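Local coordinates for Mlr3007 protein (Mesorhizobium loti, PDB 3QQM), which is a putative class-IV pyridoxal-phosphate-dependent aminotransferase that probably transfers the amino group of leucine, isoleucine and valine to 2-oxoglutarate, at residues M22-Q25 against S29-R32; F33-A38 against L180-L185; R74-L77 against A83-S86. All blocks are in the same frame, centred on the assembly; numbering follows the deposited sequence.

Contact 1: M22-Q25 against S29-R32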
# COMPACT_ATOMS: atom_id res chain seq x y z
N MSE A 22 7.60 1.31 5.38
CA MSE A 22 8.71 0.61 4.79
C MSE A 22 9.32 -0.47 5.68
O MSE A 22 9.13 -0.49 6.91
CB MSE A 22 9.82 1.65 4.53
CG MSE A 22 9.35 2.91 3.79
SE MSE A 22 10.73 4.26 3.60
CE MSE A 22 11.06 4.68 5.47
N ARG A 23 10.10 -1.35 5.05
CA ARG A 23 10.81 -2.38 5.76
C ARG A 23 12.27 -2.02 5.78
O ARG A 23 12.91 -1.90 4.72
CB ARG A 23 10.69 -3.73 5.07
CG ARG A 23 11.20 -4.88 5.93
CD ARG A 23 11.54 -6.14 5.14
NE ARG A 23 10.47 -6.59 4.27
CZ ARG A 23 10.55 -7.62 3.42
NH1 ARG A 23 11.68 -8.36 3.36
NH2 ARG A 23 9.52 -7.92 2.64
N TRP A 24 12.81 -1.79 6.96
CA TRP A 24 14.23 -1.51 7.11
C TRP A 24 14.94 -2.84 7.31
O TRP A 24 14.45 -3.69 8.03
CB TRP A 24 14.50 -0.66 8.33
CG TRP A 24 15.93 -0.28 8.53
CD1 TRP A 24 16.55 0.83 8.06
CD2 TRP A 24 16.90 -0.98 9.31
NE1 TRP A 24 17.84 0.88 8.52
CE2 TRP A 24 18.09 -0.22 9.27
CE3 TRP A 24 16.88 -2.15 10.05
CZ2 TRP A 24 19.25 -0.61 9.93
CZ3 TRP A 24 18.04 -2.54 10.71
CH2 TRP A 24 19.21 -1.77 10.65
N GLN A 25 16.08 -3.01 6.67
CA GLN A 25 16.84 -4.23 6.79
C GLN A 25 18.28 -3.90 7.13
O GLN A 25 18.81 -2.91 6.63
CB GLN A 25 16.77 -5.05 5.49
CG GLN A 25 15.40 -5.63 5.23
CD GLN A 25 15.31 -6.45 3.95
OE1 GLN A 25 15.71 -6.01 2.87
NE2 GLN A 25 14.74 -7.65 4.06
N SER A 29 19.47 -0.97 4.66
CA SER A 29 18.51 0.05 5.06
C SER A 29 17.07 -0.21 4.50
O SER A 29 16.67 -1.35 4.33
CB SER A 29 19.05 1.42 4.65
OG SER A 29 18.24 2.48 5.12
N PHE A 30 16.34 0.84 4.18
CA PHE A 30 14.94 0.67 3.74
C PHE A 30 14.80 0.04 2.38
O PHE A 30 15.39 0.48 1.42
CB PHE A 30 14.19 2.00 3.75
CG PHE A 30 14.24 2.71 5.05
CD1 PHE A 30 13.46 2.31 6.10
CD2 PHE A 30 15.12 3.76 5.25
CE1 PHE A 30 13.53 2.95 7.31
CE2 PHE A 30 15.20 4.42 6.46
CZ PHE A 30 14.38 4.02 7.48
N LEU A 31 13.99 -1.00 2.30
CA LEU A 31 13.76 -1.65 1.04
C LEU A 31 12.98 -0.65 0.14
O LEU A 31 12.07 0.02 0.61
CB LEU A 31 12.97 -2.94 1.27
CG LEU A 31 12.98 -4.06 0.23
CD1 LEU A 31 14.41 -4.49 -0.11
CD2 LEU A 31 12.16 -5.28 0.74
N ARG A 32 13.44 -0.50 -1.11
CA ARG A 32 12.79 0.40 -2.07
C ARG A 32 12.74 1.85 -1.55
O ARG A 32 11.81 2.59 -1.86
CB ARG A 32 11.37 -0.12 -2.42
CG ARG A 32 11.38 -1.35 -3.29
CD ARG A 32 9.97 -1.92 -3.50
NE ARG A 32 9.53 -2.66 -2.33
CZ ARG A 32 9.83 -3.94 -2.13
NH1 ARG A 32 10.53 -4.63 -3.05
NH2 ARG A 32 9.42 -4.55 -1.03
O HOH W 1 10.08 -1.43 2.14

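Contact 2: F33-A38 against L180-L185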
# COMPACT_ATOMS: atom_id res chain seq x y z
N PHE A 33 13.77 2.22 -0.80
CA PHE A 33 13.87 3.53 -0.18
C PHE A 33 13.67 4.67 -1.15
O PHE A 33 12.86 5.53 -0.90
CB PHE A 33 15.22 3.66 0.56
CG PHE A 33 15.33 4.87 1.49
CD1 PHE A 33 14.21 5.43 2.11
CD2 PHE A 33 16.58 5.27 1.95
CE1 PHE A 33 14.34 6.47 3.02
CE2 PHE A 33 16.72 6.30 2.88
CZ PHE A 33 15.60 6.90 3.41
N ASP A 34 14.36 4.65 -2.27
CA ASP A 34 14.22 5.75 -3.21
C ASP A 34 12.80 5.83 -3.78
O ASP A 34 12.27 6.92 -3.94
CB ASP A 34 15.30 5.72 -4.30
CG ASP A 34 15.34 4.43 -5.05
OD1 ASP A 34 14.51 3.53 -4.77
OD2 ASP A 34 16.23 4.31 -5.93
N ARG A 35 12.17 4.71 -4.05
CA ARG A 35 10.81 4.77 -4.53
C ARG A 35 9.91 5.43 -3.48
O ARG A 35 9.11 6.26 -3.83
CB ARG A 35 10.28 3.40 -4.92
CG ARG A 35 10.99 2.79 -6.15
CD ARG A 35 10.27 1.55 -6.65
NE ARG A 35 10.88 1.00 -7.85
CZ ARG A 35 10.60 1.40 -9.10
NH1 ARG A 35 9.73 2.38 -9.32
NH2 ARG A 35 11.22 0.84 -10.13
N HIS A 36 10.10 5.09 -2.19
CA HIS A 36 9.29 5.67 -1.10
C HIS A 36 9.45 7.18 -1.00
O HIS A 36 8.46 7.89 -0.86
CB HIS A 36 9.58 5.03 0.27
CG HIS A 36 9.05 3.63 0.39
ND1 HIS A 36 7.71 3.36 0.59
CD2 HIS A 36 9.68 2.43 0.35
CE1 HIS A 36 7.54 2.05 0.63
NE2 HIS A 36 8.71 1.47 0.49
N LEU A 37 10.69 7.66 -1.03
CA LEU A 37 10.96 9.08 -0.94
C LEU A 37 10.47 9.81 -2.21
O LEU A 37 9.95 10.90 -2.14
CB LEU A 37 12.45 9.33 -0.69
CG LEU A 37 12.96 8.78 0.64
CD1 LEU A 37 14.45 8.98 0.80
CD2 LEU A 37 12.26 9.46 1.78
N ALA A 38 10.62 9.18 -3.36
CA ALA A 38 10.14 9.78 -4.60
C ALA A 38 8.65 10.06 -4.46
O ALA A 38 8.21 11.16 -4.75
CB ALA A 38 10.40 8.88 -5.82
N LEU A 180 5.74 -1.31 -4.21
CA LEU A 180 6.06 -2.65 -4.68
C LEU A 180 5.50 -2.71 -6.11
O LEU A 180 6.18 -3.11 -7.03
CB LEU A 180 5.42 -3.72 -3.81
CG LEU A 180 5.56 -5.15 -4.35
CD1 LEU A 180 7.04 -5.61 -4.37
CD2 LEU A 180 4.71 -6.17 -3.59
N ARG A 181 4.26 -2.26 -6.27
CA ARG A 181 3.57 -2.25 -7.56
C ARG A 181 4.43 -1.60 -8.60
O ARG A 181 4.63 -2.15 -9.67
CB ARG A 181 2.26 -1.49 -7.46
CG ARG A 181 1.47 -1.36 -8.76
CD ARG A 181 0.25 -0.47 -8.51
NE ARG A 181 -0.58 -0.29 -9.70
CZ ARG A 181 -0.38 0.62 -10.63
NH1 ARG A 181 0.65 1.47 -10.55
NH2 ARG A 181 -1.22 0.69 -11.67
N ALA A 182 4.95 -0.43 -8.29
CA ALA A 182 5.80 0.29 -9.21
C ALA A 182 7.05 -0.53 -9.56
O ALA A 182 7.49 -0.55 -10.71
CB ALA A 182 6.21 1.62 -8.61
N GLU A 183 7.67 -1.16 -8.57
CA GLU A 183 8.88 -1.91 -8.87
C GLU A 183 8.58 -3.09 -9.81
O GLU A 183 9.36 -3.37 -10.71
CB GLU A 183 9.54 -2.42 -7.60
CG GLU A 183 10.99 -2.99 -7.80
CD GLU A 183 11.63 -3.44 -6.49
OE1 GLU A 183 11.12 -4.38 -5.86
OE2 GLU A 183 12.69 -2.86 -6.11
N LEU A 184 7.47 -3.77 -9.58
CA LEU A 184 7.10 -4.91 -10.39
C LEU A 184 6.75 -4.47 -11.81
O LEU A 184 7.01 -5.21 -12.77
CB LEU A 184 5.94 -5.68 -9.77
CG LEU A 184 6.13 -6.34 -8.41
CD1 LEU A 184 4.80 -6.90 -7.94
CD2 LEU A 184 7.21 -7.44 -8.44
N LEU A 185 6.18 -3.28 -11.96
CA LEU A 185 5.83 -2.77 -13.28
C LEU A 185 7.08 -2.42 -14.04
O LEU A 185 7.20 -2.77 -15.22
CB LEU A 185 4.89 -1.55 -13.18
CG LEU A 185 3.41 -1.85 -12.87
CD1 LEU A 185 2.65 -0.60 -12.47
CD2 LEU A 185 2.76 -2.53 -14.09
O HOH W 2 13.42 -0.58 -7.27

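Contact 3: R74-L77 against A83-S86. With EDO (1,2-ethanediol), chain Q.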
# COMPACT_ATOMS: atom_id res chain seq x y z
N ARG A 74 7.20 3.45 10.03
CA ARG A 74 6.15 4.32 9.54
C ARG A 74 6.63 5.77 9.60
O ARG A 74 6.92 6.29 10.68
CB ARG A 74 4.86 4.19 10.36
CG ARG A 74 3.70 5.00 9.75
CD ARG A 74 2.51 5.22 10.67
NE ARG A 74 2.91 5.99 11.85
CZ ARG A 74 3.00 5.49 13.09
NH1 ARG A 74 2.63 4.23 13.36
NH2 ARG A 74 3.40 6.27 14.07
N LEU A 75 6.65 6.42 8.44
CA LEU A 75 7.05 7.83 8.29
C LEU A 75 5.79 8.62 7.99
O LEU A 75 5.02 8.21 7.13
CB LEU A 75 8.02 7.98 7.14
CG LEU A 75 8.59 9.37 6.89
CD1 LEU A 75 9.44 9.85 8.08
CD2 LEU A 75 9.41 9.38 5.57
N ALA A 76 5.57 9.74 8.69
CA ALA A 76 4.39 10.58 8.48
C ALA A 76 4.76 12.05 8.38
O ALA A 76 5.63 12.52 9.10
CB ALA A 76 3.36 10.38 9.59
N LEU A 77 4.08 12.76 7.48
CA LEU A 77 4.31 14.17 7.25
C LEU A 77 3.01 14.98 7.28
O LEU A 77 2.04 14.66 6.59
CB LEU A 77 4.96 14.35 5.88
CG LEU A 77 5.32 15.75 5.43
CD1 LEU A 77 6.46 16.33 6.29
CD2 LEU A 77 5.70 15.72 3.94
N ALA A 83 7.00 16.12 11.16
CA ALA A 83 7.22 14.73 10.76
C ALA A 83 7.52 13.78 11.91
O ALA A 83 8.10 14.16 12.93
CB ALA A 83 8.36 14.65 9.76
N THR A 84 7.14 12.53 11.72
CA THR A 84 7.39 11.49 12.68
C THR A 84 7.84 10.23 11.97
O THR A 84 7.51 10.00 10.81
CB THR A 84 6.11 11.13 13.53
OG1 THR A 84 5.07 10.62 12.68
CG2 THR A 84 5.62 12.36 14.31
N ALA A 85 8.61 9.43 12.70
CA ALA A 85 9.07 8.14 12.23
C ALA A 85 9.00 7.18 13.42
O ALA A 85 9.48 7.48 14.52
CB ALA A 85 10.46 8.22 11.67
N SER A 86 8.37 6.03 13.19
CA SER A 86 8.24 4.99 14.19
C SER A 86 8.73 3.68 13.62
O SER A 86 8.34 3.28 12.50
CB SER A 86 6.79 4.84 14.59
OG SER A 86 6.59 3.70 15.39
C1 EDO Q . 3.20 15.14 12.30
O1 EDO Q . 1.98 14.95 13.02
C2 EDO Q . 3.54 13.92 11.44
O2 EDO Q . 3.11 12.68 12.02
O HOH W 3 4.95 7.84 12.17

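Contact 1: M22-Q25 against S29-R32
Aromatic contacts centre on F30, whose ring lies between M22 and W24. The selenomethionine M22 sets its methyl CE over one face, 3.6 Å from the ring centroid, with SE oblique to the ring in a Met-aromatic contact. Over the opposite face stands W24 CD1, the indole edge meeting F30 in a T-shaped pair with planes at 74°. W24 swings its CG away from the backbone N (chi1 -178°), and S29 CA comes to lie over the indole face, 3.6 Å from W24 NE1. Backbone bonds tie the strands: L31 N gives a nearly straight bond to R23 O (2.8 Å), and Q25 N bonds to S29 O. A water joins R23 N to L31 O. L31 CD2 lies over the centre of the R23 guanidinium, 3.9 Å from CZ, while R23 NE bonds to the carbonyl of L212. An alanine in place of F30 would probably open a gap between the M22 methyl and the W24 edge, costing both their ring contact. The arrangement is a beta hairpin of strands 17-25 and 29-30; its M22, W24 and F30 side chains pack on helix 53-64 at L60 and L64, and strand 71-78 continues the sheet beside 17-25.

Contact 2: F33-A38 against L180-L185
R35 carries its guanidinium across to helix 179-186 and lays one face over the backbone of A182 and E183. E183 CA sits 3.7 Å from R35 CZ, and A182 O lies over the same face, toward the rim. With CG anti to its carbonyl carbon (chi1 -67°) and the chain extended as far as NE, the arginine reaches from one helix to the other, their nearest CA atoms, those of R35 and A182, being 8.2 Å apart. R35 NH1 meets A182 CB at 3.7 Å. The side chains of R35 and E183 cross at about a right angle, and the guanidinium and carboxylate planes are 86° apart. Their charged groups do not pair directly, R35 NE and E183 OE2 being 4.6 Å apart. A water bridges them, accepting from R35 NE and donating to E183 OE2. Each has a direct salt bridge to another residue: R35 NH2 to D186, and E183 OE1 to R32. This sparse surface contact joins helix 33-47, beside the four-stranded antiparallel sheet, to helix 179-186 in the part holding the six-stranded sheet, consistent with the two-domain build of class-IV aminotransferases. The cofactor is close: L180 N makes a weak hydrogen bond to the phosphate of the pyridoxal-phosphate-modified lysine at position 118.

Contact 3: R74-L77 against A83-S86
R74 and S86 form a hydrogen-bonded antiparallel pair, R74 N reaching S86 O at 2.7 Å and S86 N returning a bond to R74 O. A76 and T84 are joined in the same way, A76 N to T84 O at 2.9 Å and T84 N to A76 O at 3.0 Å. Between them L75 faces A85, and beyond A76 and T84 L77 faces A83, both as non-hydrogen-bonded pairs; A85 CA also makes a CA-H...O contact of 3.2 Å with R74 O. Side chains alternate accordingly. L75 and L77 point to the same face as A83 and A85, where L75 CD1 lies 4.1 Å from A85 CB. R74, A76, T84 and S86 occupy the other face. There R74, bent at chi3 (62°), turns its guanidinium so that S86 CB lies over one face, 3.7 Å from R74 NH2. The two strands make a beta hairpin at one side of the four-stranded antiparallel sheet, with 83-89 outermost within the chain, and their segments run at 171° to each other. T84 OG1 sits between the backbone N and carbonyl carbon (chi1 63°), from where it meets both a water and an ethanediol. The water donates to R74 O and accepts weakly from R74 NE. The ethanediol, probably from the crystallisation liquor, bonds through O2 to T84 OG1 at 2.9 Å and is also held by E17. Farther out, strand 17-25 pairs with the other edge of 71-78 through E20 and L18, while helix 53-64 packs against L75 through I56, V59 and L60, and against A85 through A63.

How the contacts relate
From the N terminus, contact 1 comes first and closes a three-residue turn between strands 17-25 and 29-30. The chain then enters helix 33-47, where contact 2 opens; it closes only at helix 179-186, after 141 intervening residues. Contact 3, a hairpin with five residues between its segments, is nested inside that long loop, whereas contact 1 precedes both in series. Contacts 1 and 3 lie at opposite edges of one sheet, its order being 29-30, 17-25, 71-78 and 83-89, but they do not touch. Contacts 1 and 2 do, L31 and M22 packing on H36. Contact 2 ties helix 33-47, beside that sheet, to helix 179-186, which reaches the cofactor phosphate through L180.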